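PDB 3FDH: SusD homolog, which probably binds glycans at the outer membrane as a SusD/RagB-family protein of a Bacteroides carbohydrate-uptake system. Local coordinates for residues A[30-35]-A[83-88]; A[248-253]-A[328-333]; A[422-427]-A[431-436]. All coordinates share one frame; numbering follows the deposited sequence. Where two conformers were deposited one is given.

In the fold
The three contacts run in series through the mainly helical body, interaction 2 touching both others. Interactions 1 and 2 have centres 15 Å apart and are joined by Phe34 and Ala33 on helix 21-37: Phe34 CE1 lies 3.0 Å from Ile248 O, and Ala33 CA is 3.8 Å from Leu332 CD2. Interactions 2 and 3, centres 12 Å apart, share a probable hydrogen bond, Asn249 ND2 to Ala427 O at 2.9 Å, backed by Phe251 CD2 against Ala427 CA. Interactions 1 and 3 do not touch; their nearest atoms are about 8 Å apart. All three are buried packing contacts, none assigned to a binding site.

Interaction 1: residues A[30-35]-A[83-88]; sequences TSTAFS and YSSLKN
Ser31 and Ser85 face each other where helix 21-37 passes helix 76-95, and their CA atoms, 6.7 Å apart, are the nearest pair of CA atoms between 30-35 and 83-88. The two serines at this point are small, consistent with the close approach. The tight part is a hydroxyl pair: Ser31 OG lies 2.7 Å from Ser85 OG, a hydrogen bond in which either serine could be the donor. Ser31 was modelled in two conformers, so this bond belongs to one of them. In that conformer OG sits between the backbone N and the carbonyl carbon (chi1 70°), a position that also brings it to the carbonyls of Asp27 and Val28 one turn back. Ser85 OG likewise reaches Gly81 O and takes part in a bond with Asn36 ND2, so each hydroxyl is held by its own helix as well as by its partner. Beside the pair, Thr32 OG1 comes no nearer than 4.1 Å to Ser85 CB; its polar partners are Val28 O and Asn119 ND2.

The hydrated side is looser. Asn88 packs on Ile24, Asp27 and Val28 of helix 21-37 but reaches 30-35 through a water, which accepts from Asn88 ND2 at 2.8 Å and lies 3.1 Å from Ser31 OG. The contact between these segments is small, burying 85 Å². Helix 106-127 packs on both, meeting Thr32 through Met115 and Tyr118 and Leu86 through Cys120, while Phe240 of strand 238-240 touches Thr30 and Ala33.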
loop_
_atom_site.group_PDB
_atom_site.type_symbol
_atom_site.label_atom_id
_atom_site.label_comp_id
_atom_site.label_asym_id
_atom_site.label_seq_id
_atom_site.Cartn_x
_atom_site.Cartn_y
_atom_site.Cartn_z
ATOM N N THR A 30 -7.954 -9.440 -9.363
ATOM C CA THR A 30 -8.940 -9.267 -8.294
ATOM C C THR A 30 -8.318 -9.594 -6.943
ATOM O O THR A 30 -8.407 -8.841 -5.960
ATOM C CB THR A 30 -10.137 -10.175 -8.507
ATOM O OG1 THR A 30 -10.815 -9.806 -9.723
ATOM C CG2 THR A 30 -11.102 -10.047 -7.342
ATOM N N SER A 31 -7.680 -10.740 -6.914
ATOM C CA SER A 31 -7.049 -11.205 -5.674
ATOM C C SER A 31 -5.876 -10.339 -5.235
ATOM O O SER A 31 -5.699 -10.094 -4.022
ATOM C CB SER A 31 -6.654 -12.686 -5.761
ATOM O OG SER A 31 -5.580 -12.900 -6.646
ATOM N N THR A 32 -5.107 -9.855 -6.201
ATOM C CA THR A 32 -3.948 -9.001 -5.902
ATOM C C THR A 32 -4.394 -7.684 -5.268
ATOM O O THR A 32 -3.785 -7.199 -4.307
ATOM C CB THR A 32 -3.016 -8.807 -7.114
ATOM O OG1 THR A 32 -2.532 -10.097 -7.522
ATOM C CG2 THR A 32 -1.834 -7.938 -6.734
ATOM N N ALA A 33 -5.474 -7.129 -5.782
ATOM C CA ALA A 33 -5.987 -5.852 -5.264
ATOM C C ALA A 33 -6.704 -6.058 -3.948
ATOM O O ALA A 33 -6.307 -5.569 -2.891
ATOM C CB ALA A 33 -6.906 -5.206 -6.283
ATOM N N PHE A 34 -7.759 -6.841 -4.028
ATOM C CA PHE A 34 -8.659 -7.032 -2.887
ATOM C C PHE A 34 -8.069 -7.722 -1.645
ATOM O O PHE A 34 -8.276 -7.260 -0.515
ATOM C CB PHE A 34 -9.924 -7.778 -3.312
ATOM C CG PHE A 34 -10.969 -7.793 -2.248
ATOM C CD1 PHE A 34 -11.874 -6.749 -2.140
ATOM C CD2 PHE A 34 -11.035 -8.826 -1.344
ATOM C CE1 PHE A 34 -12.846 -6.737 -1.125
ATOM C CE2 PHE A 34 -12.005 -8.828 -0.329
ATOM C CZ PHE A 34 -12.910 -7.771 -0.232
ATOM N N SER A 35 -7.370 -8.824 -1.863
ATOM C CA SER A 35 -6.869 -9.644 -0.764
ATOM C C SER A 35 -5.405 -9.491 -0.388
ATOM O O SER A 35 -5.023 -9.645 0.768
ATOM C CB SER A 35 -7.095 -11.117 -1.100
ATOM O OG SER A 35 -8.475 -11.411 -1.272
ATOM N N TYR A 83 0.829 -16.256 -2.325
ATOM C CA TYR A 83 1.445 -17.394 -3.015
ATOM C C TYR A 83 0.482 -17.985 -4.040
ATOM O O TYR A 83 0.865 -18.323 -5.154
ATOM C CB TYR A 83 1.950 -18.463 -2.056
ATOM C CG TYR A 83 3.314 -18.137 -1.487
ATOM C CD1 TYR A 83 4.458 -18.383 -2.232
ATOM C CD2 TYR A 83 3.456 -17.615 -0.202
ATOM C CE1 TYR A 83 5.708 -18.113 -1.729
ATOM C CE2 TYR A 83 4.720 -17.322 0.321
ATOM C CZ TYR A 83 5.844 -17.574 -0.452
ATOM O OH TYR A 83 7.121 -17.304 0.007
ATOM N N SER A 84 -0.785 -18.022 -3.686
ATOM C CA SER A 84 -1.810 -18.521 -4.618
ATOM C C SER A 84 -1.888 -17.663 -5.899
ATOM O O SER A 84 -2.003 -18.169 -7.008
ATOM C CB SER A 84 -3.191 -18.538 -3.948
ATOM O OG SER A 84 -4.168 -18.952 -4.897
ATOM N N SER A 85 -1.862 -16.354 -5.716
ATOM C CA SER A 85 -1.960 -15.413 -6.838
ATOM C C SER A 85 -0.710 -15.501 -7.686
ATOM O O SER A 85 -0.780 -15.416 -8.902
ATOM C CB SER A 85 -2.177 -13.982 -6.344
ATOM O OG SER A 85 -3.343 -13.882 -5.567
ATOM N N LEU A 86 0.428 -15.744 -7.027
ATOM C CA LEU A 86 1.723 -15.890 -7.715
ATOM C C LEU A 86 1.712 -17.142 -8.564
ATOM O O LEU A 86 2.108 -17.130 -9.724
ATOM C CB LEU A 86 2.901 -15.931 -6.727
ATOM C CG LEU A 86 4.306 -16.203 -7.287
ATOM C CD1 LEU A 86 4.638 -15.208 -8.360
ATOM C CD2 LEU A 86 5.414 -16.167 -6.196
ATOM N N LYS A 87 1.221 -18.215 -7.984
ATOM C CA LYS A 87 1.149 -19.485 -8.692
ATOM C C LYS A 87 0.307 -19.330 -9.942
ATOM O O LYS A 87 0.674 -19.797 -11.007
ATOM C CB LYS A 87 0.535 -20.567 -7.798
ATOM C CG LYS A 87 0.429 -21.950 -8.438
ATOM C CD LYS A 87 -0.213 -22.953 -7.478
ATOM N N ASN A 88 -0.826 -18.669 -9.783
ATOM C CA ASN A 88 -1.779 -18.496 -10.876
ATOM C C ASN A 88 -1.144 -17.669 -11.993
ATOM O O ASN A 88 -1.283 -17.981 -13.173
ATOM C CB ASN A 88 -3.091 -17.838 -10.391
ATOM C CG ASN A 88 -3.960 -18.780 -9.597
ATOM O OD1 ASN A 88 -3.823 -20.003 -9.711
ATOM N ND2 ASN A 88 -4.888 -18.224 -8.799
HETATM O O HOH W 1 -5.254 -15.540 -8.266
#

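Interaction 2: residues A[248-253]-A[328-333]; sequences INPFYG and APTLLM
Asn249 is the N-cap of helix 250-258, and its side chain ties that helix start to Ala328, just ahead of strand 330-331. Hydrogen bonding carries most of the contact. With CG anti to the backbone N (chi1 165°), the amide is sent toward Ala328, and chi2 of -64° turns OD1 to the first turn and ND2 across. OD1 accepts from Tyr252 N at 2.9 Å, a nearly straight bond of 169°, and more weakly from Phe251 N. ND2 donates to Ala328 O at 2.7 Å; the acceptor lies in the amide plane of Asn249, although the donor stands above the carbonyl plane of Ala328. A second bond from ND2 goes to Ala427 O. With NH groups on OD1 and carbonyls on ND2, the buried amide has its rotation fixed.

Backbone pairing frames 328-333: Thr330 bonds to Phe240 in the two-stranded antiparallel sheet with 238-240, and beyond it the backbones of Leu332 and Met333 both bond to Ala238, the signature of a classic bulge.

Van der Waals packing supplies the rest. Pro250 meets the hydroxyl end of Thr330, and Phe34 of helix 21-37 also touches the proline. Thr330 OG1 has its own polar partner in Tyr243 OH, and lies 3.5 Å from Pro250 CD and 3.7 Å from Pro250 CG.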
loop_
_atom_site.group_PDB
_atom_site.type_symbol
_atom_site.label_atom_id
_atom_site.label_comp_id
_atom_site.label_asym_id
_atom_site.label_seq_id
_atom_site.Cartn_x
_atom_site.Cartn_y
_atom_site.Cartn_z
ATOM N N ILE A 248 -17.651 -4.832 -2.602
ATOM C CA ILE A 248 -17.051 -3.751 -1.816
ATOM C C ILE A 248 -15.542 -3.634 -1.704
ATOM O O ILE A 248 -14.787 -4.569 -1.894
ATOM C CB ILE A 248 -17.672 -3.744 -0.408
ATOM C CG1 ILE A 248 -17.117 -4.878 0.447
ATOM C CG2 ILE A 248 -19.207 -3.792 -0.512
ATOM C CD1 ILE A 248 -17.901 -5.103 1.777
ATOM N N ASN A 249 -15.155 -2.404 -1.405
ATOM C CA ASN A 249 -13.765 -2.004 -1.154
ATOM C C ASN A 249 -13.301 -2.751 0.098
ATOM O O ASN A 249 -14.051 -2.851 1.072
ATOM C CB ASN A 249 -13.702 -0.467 -0.999
ATOM C CG ASN A 249 -12.405 0.023 -0.401
ATOM O OD1 ASN A 249 -12.093 -0.278 0.738
ATOM N ND2 ASN A 249 -11.666 0.845 -1.163
ATOM N N PRO A 250 -12.053 -3.247 0.097
ATOM C CA PRO A 250 -11.575 -4.117 1.170
ATOM C C PRO A 250 -11.282 -3.482 2.522
ATOM O O PRO A 250 -11.383 -4.155 3.555
ATOM C CB PRO A 250 -10.327 -4.743 0.562
ATOM C CG PRO A 250 -9.826 -3.708 -0.399
ATOM C CD PRO A 250 -11.093 -3.177 -1.017
ATOM N N PHE A 251 -10.897 -2.216 2.481
ATOM C CA PHE A 251 -10.661 -1.389 3.658
ATOM C C PHE A 251 -12.050 -1.141 4.303
ATOM O O PHE A 251 -12.277 -1.364 5.501
ATOM C CB PHE A 251 -9.961 -0.081 3.257
ATOM C CG PHE A 251 -9.617 0.805 4.426
ATOM C CD1 PHE A 251 -8.481 0.580 5.167
ATOM C CD2 PHE A 251 -10.436 1.849 4.789
ATOM C CE1 PHE A 251 -8.161 1.370 6.254
ATOM C CE2 PHE A 251 -10.134 2.623 5.875
ATOM C CZ PHE A 251 -8.986 2.405 6.608
ATOM N N TYR A 252 -12.975 -0.679 3.475
ATOM C CA TYR A 252 -14.360 -0.531 3.893
ATOM C C TYR A 252 -14.876 -1.861 4.458
ATOM O O TYR A 252 -15.577 -1.917 5.491
ATOM C CB TYR A 252 -15.235 -0.072 2.704
ATOM C CG TYR A 252 -16.715 -0.231 2.955
ATOM C CD1 TYR A 252 -17.355 -1.448 2.741
ATOM C CD2 TYR A 252 -17.478 0.840 3.380
ATOM C CE1 TYR A 252 -18.707 -1.584 2.983
ATOM C CE2 TYR A 252 -18.814 0.714 3.618
ATOM C CZ TYR A 252 -19.426 -0.496 3.427
ATOM O OH TYR A 252 -20.770 -0.604 3.642
ATOM N N GLY A 253 -14.464 -2.934 3.791
ATOM C CA GLY A 253 -14.903 -4.281 4.122
ATOM C C GLY A 253 -14.509 -4.703 5.504
ATOM O O GLY A 253 -15.308 -5.281 6.261
ATOM N N ALA A 328 -14.581 3.159 -3.123
ATOM C CA ALA A 328 -13.309 3.768 -3.506
ATOM C C ALA A 328 -12.432 2.718 -4.179
ATOM O O ALA A 328 -12.373 1.559 -3.718
ATOM C CB ALA A 328 -12.582 4.366 -2.269
ATOM N N PRO A 329 -11.671 3.109 -5.222
ATOM C CA PRO A 329 -10.812 2.082 -5.826
ATOM C C PRO A 329 -9.644 1.672 -4.976
ATOM O O PRO A 329 -9.185 2.408 -4.129
ATOM C CB PRO A 329 -10.243 2.756 -7.085
ATOM C CG PRO A 329 -10.468 4.272 -6.883
ATOM C CD PRO A 329 -11.657 4.388 -5.961
ATOM N N THR A 330 -9.167 0.475 -5.255
ATOM C CA THR A 330 -7.952 -0.016 -4.662
ATOM C C THR A 330 -6.840 0.392 -5.612
ATOM O O THR A 330 -6.828 0.027 -6.787
ATOM C CB THR A 330 -7.927 -1.540 -4.455
ATOM O OG1 THR A 330 -8.900 -1.907 -3.475
ATOM C CG2 THR A 330 -6.545 -1.984 -4.007
ATOM N N LEU A 331 -5.919 1.177 -5.079
ATOM C CA LEU A 331 -4.787 1.691 -5.859
ATOM C C LEU A 331 -3.555 0.759 -5.679
ATOM O O LEU A 331 -2.894 0.731 -4.630
ATOM C CB LEU A 331 -4.499 3.162 -5.489
ATOM C CG LEU A 331 -5.665 4.130 -5.693
ATOM C CD1 LEU A 331 -5.241 5.577 -5.331
ATOM C CD2 LEU A 331 -6.213 3.998 -7.073
ATOM N N LEU A 332 -3.293 -0.048 -6.716
ATOM C CA LEU A 332 -2.115 -0.933 -6.750
ATOM C C LEU A 332 -0.892 -0.045 -6.824
ATOM O O LEU A 332 0.164 -0.376 -6.288
ATOM C CB LEU A 332 -2.146 -1.954 -7.862
ATOM C CG LEU A 332 -3.166 -3.084 -7.691
ATOM C CD1 LEU A 332 -3.040 -4.128 -8.835
ATOM C CD2 LEU A 332 -3.016 -3.790 -6.352
HETATM N N MSE A 333 -1.059 1.098 -7.484
HETATM C CA MSE A 333 -0.014 2.115 -7.460
HETATM C C MSE A 333 -0.585 3.392 -7.982
HETATM O O MSE A 333 -1.109 3.439 -9.112
HETATM C CB MSE A 333 1.254 1.688 -8.210
HETATM C CG MSE A 333 2.457 2.609 -7.844
HETATM SE SE MSE A 333 4.019 2.415 -8.988
HETATM C CE MSE A 333 4.912 4.031 -8.398
#

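Interaction 3: residues A[422-427]-A[431-436]; sequences LAMWGA and ATETYN
Met424, present as selenomethionine, reaches from the end of helix 412-423 to two neighbouring residues of helix 431-443, Glu433 and Thr434. Its two ends do the touching. Near the backbone, CB lies 3.4 Å from Thr434 OG1; at the tip, CE rests 3.6 Å from Glu433 CG and 3.7 Å from Glu433 CB, a contact with the aliphatic part of the glutamate. The chain is extended as far as SE and then bends (chi3 72°), which swings CE onto those methylenes. Met424 supplies about half of the 155 Å² buried. The backbones come close without bonding: Met424 O and Ala431 N are 4.1 Å apart.

What positions the partners is polar. Glu433 bends at chi2 (64°) and carries its carboxylate away from the methionine: OE2 forms a salt bridge with Arg208 NH1, and OE1 accepts from Asn436 ND2 at 3.0 Å, met from above the carboxylate plane. Bonds to both oxygens, among them the salt bridge, would be expected to favour the charged form and hold the CG that CE packs against. Thr434 OG1 is likewise engaged, with Glu430 O one turn back and with Tyr51 OH, and Tyr51 also touches Met424.

Further out, the NH groups of Ala431 and Thr432 go to Asn42 OD1, while His336 and Glu337 of helix 335-348 pack against the methionine. The chain leaves helical geometry at Met424 and is helical again by Ala431, so the contact closes a helix-loop-helix connection, of the kind expected in the largely helical, TPR-related framework of SusD-like proteins.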
loop_
_atom_site.group_PDB
_atom_site.type_symbol
_atom_site.label_atom_id
_atom_site.label_comp_id
_atom_site.label_asym_id
_atom_site.label_seq_id
_atom_site.Cartn_x
_atom_site.Cartn_y
_atom_site.Cartn_z
ATOM N N LEU A 422 1.243 11.502 4.512
ATOM C CA LEU A 422 -0.104 12.049 4.665
ATOM C C LEU A 422 -1.017 11.759 3.470
ATOM O O LEU A 422 -2.223 11.533 3.636
ATOM C CB LEU A 422 -0.054 13.576 4.920
ATOM C CG LEU A 422 0.614 13.904 6.268
ATOM C CD1 LEU A 422 0.704 15.441 6.378
ATOM C CD2 LEU A 422 -0.182 13.340 7.454
ATOM N N ALA A 423 -0.430 11.746 2.273
ATOM C CA ALA A 423 -1.187 11.432 1.036
ATOM C C ALA A 423 -1.691 10.005 0.927
ATOM O O ALA A 423 -2.704 9.715 0.324
ATOM C CB ALA A 423 -0.346 11.725 -0.195
HETATM N N MSE A 424 -0.932 9.122 1.535
HETATM C CA MSE A 424 -1.111 7.659 1.411
HETATM C C MSE A 424 -1.998 7.025 2.503
HETATM O O MSE A 424 -2.276 5.837 2.547
HETATM C CB MSE A 424 0.247 7.017 1.147
HETATM C CG MSE A 424 0.773 7.398 -0.172
HETATM SE SE MSE A 424 2.443 6.651 -0.743
HETATM C CE MSE A 424 1.949 4.796 -1.101
ATOM N N TRP A 425 -2.562 7.933 3.276
ATOM C CA TRP A 425 -3.641 7.635 4.245
ATOM C C TRP A 425 -4.952 7.681 3.462
ATOM O O TRP A 425 -5.251 8.634 2.768
ATOM C CB TRP A 425 -3.697 8.734 5.297
ATOM C CG TRP A 425 -4.826 8.659 6.237
ATOM C CD1 TRP A 425 -5.242 7.551 6.923
ATOM C CD2 TRP A 425 -5.641 9.738 6.694
ATOM N NE1 TRP A 425 -6.291 7.849 7.756
ATOM C CE2 TRP A 425 -6.579 9.189 7.612
ATOM C CE3 TRP A 425 -5.689 11.127 6.413
ATOM C CZ2 TRP A 425 -7.511 9.965 8.261
ATOM C CZ3 TRP A 425 -6.654 11.875 7.019
ATOM C CH2 TRP A 425 -7.538 11.305 7.963
ATOM N N GLY A 426 -5.740 6.650 3.616
ATOM C CA GLY A 426 -7.022 6.519 2.964
ATOM C C GLY A 426 -7.643 5.137 2.940
ATOM O O GLY A 426 -7.310 4.267 3.777
ATOM N N ALA A 427 -8.513 4.952 1.962
ATOM C CA ALA A 427 -9.236 3.685 1.700
ATOM C C ALA A 427 -8.670 3.020 0.459
ATOM O O ALA A 427 -9.239 2.053 -0.094
ATOM C CB ALA A 427 -10.774 3.993 1.489
ATOM N N ALA A 431 -1.425 1.831 2.822
ATOM C CA ALA A 431 -0.722 1.706 4.106
ATOM C C ALA A 431 0.358 0.692 3.916
ATOM O O ALA A 431 1.449 0.752 4.498
ATOM C CB ALA A 431 -1.660 1.301 5.242
ATOM N N THR A 432 0.036 -0.258 3.067
ATOM C CA THR A 432 0.976 -1.349 2.783
ATOM C C THR A 432 2.310 -0.729 2.343
ATOM O O THR A 432 3.393 -0.977 2.886
ATOM C CB THR A 432 0.392 -2.239 1.653
ATOM O OG1 THR A 432 -0.731 -2.981 2.164
ATOM C CG2 THR A 432 1.406 -3.211 1.110
ATOM N N GLU A 433 2.220 0.121 1.348
ATOM C CA GLU A 433 3.418 0.776 0.799
ATOM C C GLU A 433 4.014 1.801 1.790
ATOM O O GLU A 433 5.214 1.961 1.873
ATOM C CB GLU A 433 3.102 1.370 -0.577
ATOM C CG GLU A 433 4.250 2.040 -1.291
ATOM C CD GLU A 433 5.391 1.098 -1.644
ATOM O OE1 GLU A 433 5.239 -0.120 -1.551
ATOM O OE2 GLU A 433 6.446 1.608 -2.066
ATOM N N THR A 434 3.180 2.483 2.555
ATOM C CA THR A 434 3.704 3.469 3.531
ATOM C C THR A 434 4.561 2.826 4.580
ATOM O O THR A 434 5.569 3.376 5.025
ATOM C CB THR A 434 2.637 4.217 4.184
ATOM O OG1 THR A 434 2.039 5.044 3.178
ATOM C CG2 THR A 434 3.214 5.100 5.312
ATOM N N TYR A 435 4.176 1.599 4.871
ATOM C CA TYR A 435 4.901 0.768 5.845
ATOM C C TYR A 435 6.284 0.316 5.310
ATOM O O TYR A 435 7.264 0.265 6.051
ATOM C CB TYR A 435 4.030 -0.402 6.224
ATOM C CG TYR A 435 4.688 -1.408 7.105
ATOM C CD1 TYR A 435 4.948 -1.127 8.458
ATOM C CD2 TYR A 435 4.978 -2.663 6.627
ATOM C CE1 TYR A 435 5.544 -2.061 9.266
ATOM C CE2 TYR A 435 5.548 -3.600 7.424
ATOM C CZ TYR A 435 5.821 -3.310 8.747
ATOM O OH TYR A 435 6.374 -4.307 9.484
ATOM N N ASN A 436 6.359 0.072 4.015
ATOM C CA ASN A 436 7.635 -0.164 3.342
ATOM C C ASN A 436 8.485 1.094 3.430
ATOM O O ASN A 436 9.635 1.026 3.804
ATOM C CB ASN A 436 7.469 -0.544 1.881
ATOM C CG ASN A 436 6.830 -1.896 1.697
ATOM O OD1 ASN A 436 7.083 -2.817 2.495
ATOM N ND2 ASN A 436 5.985 -2.029 0.651
#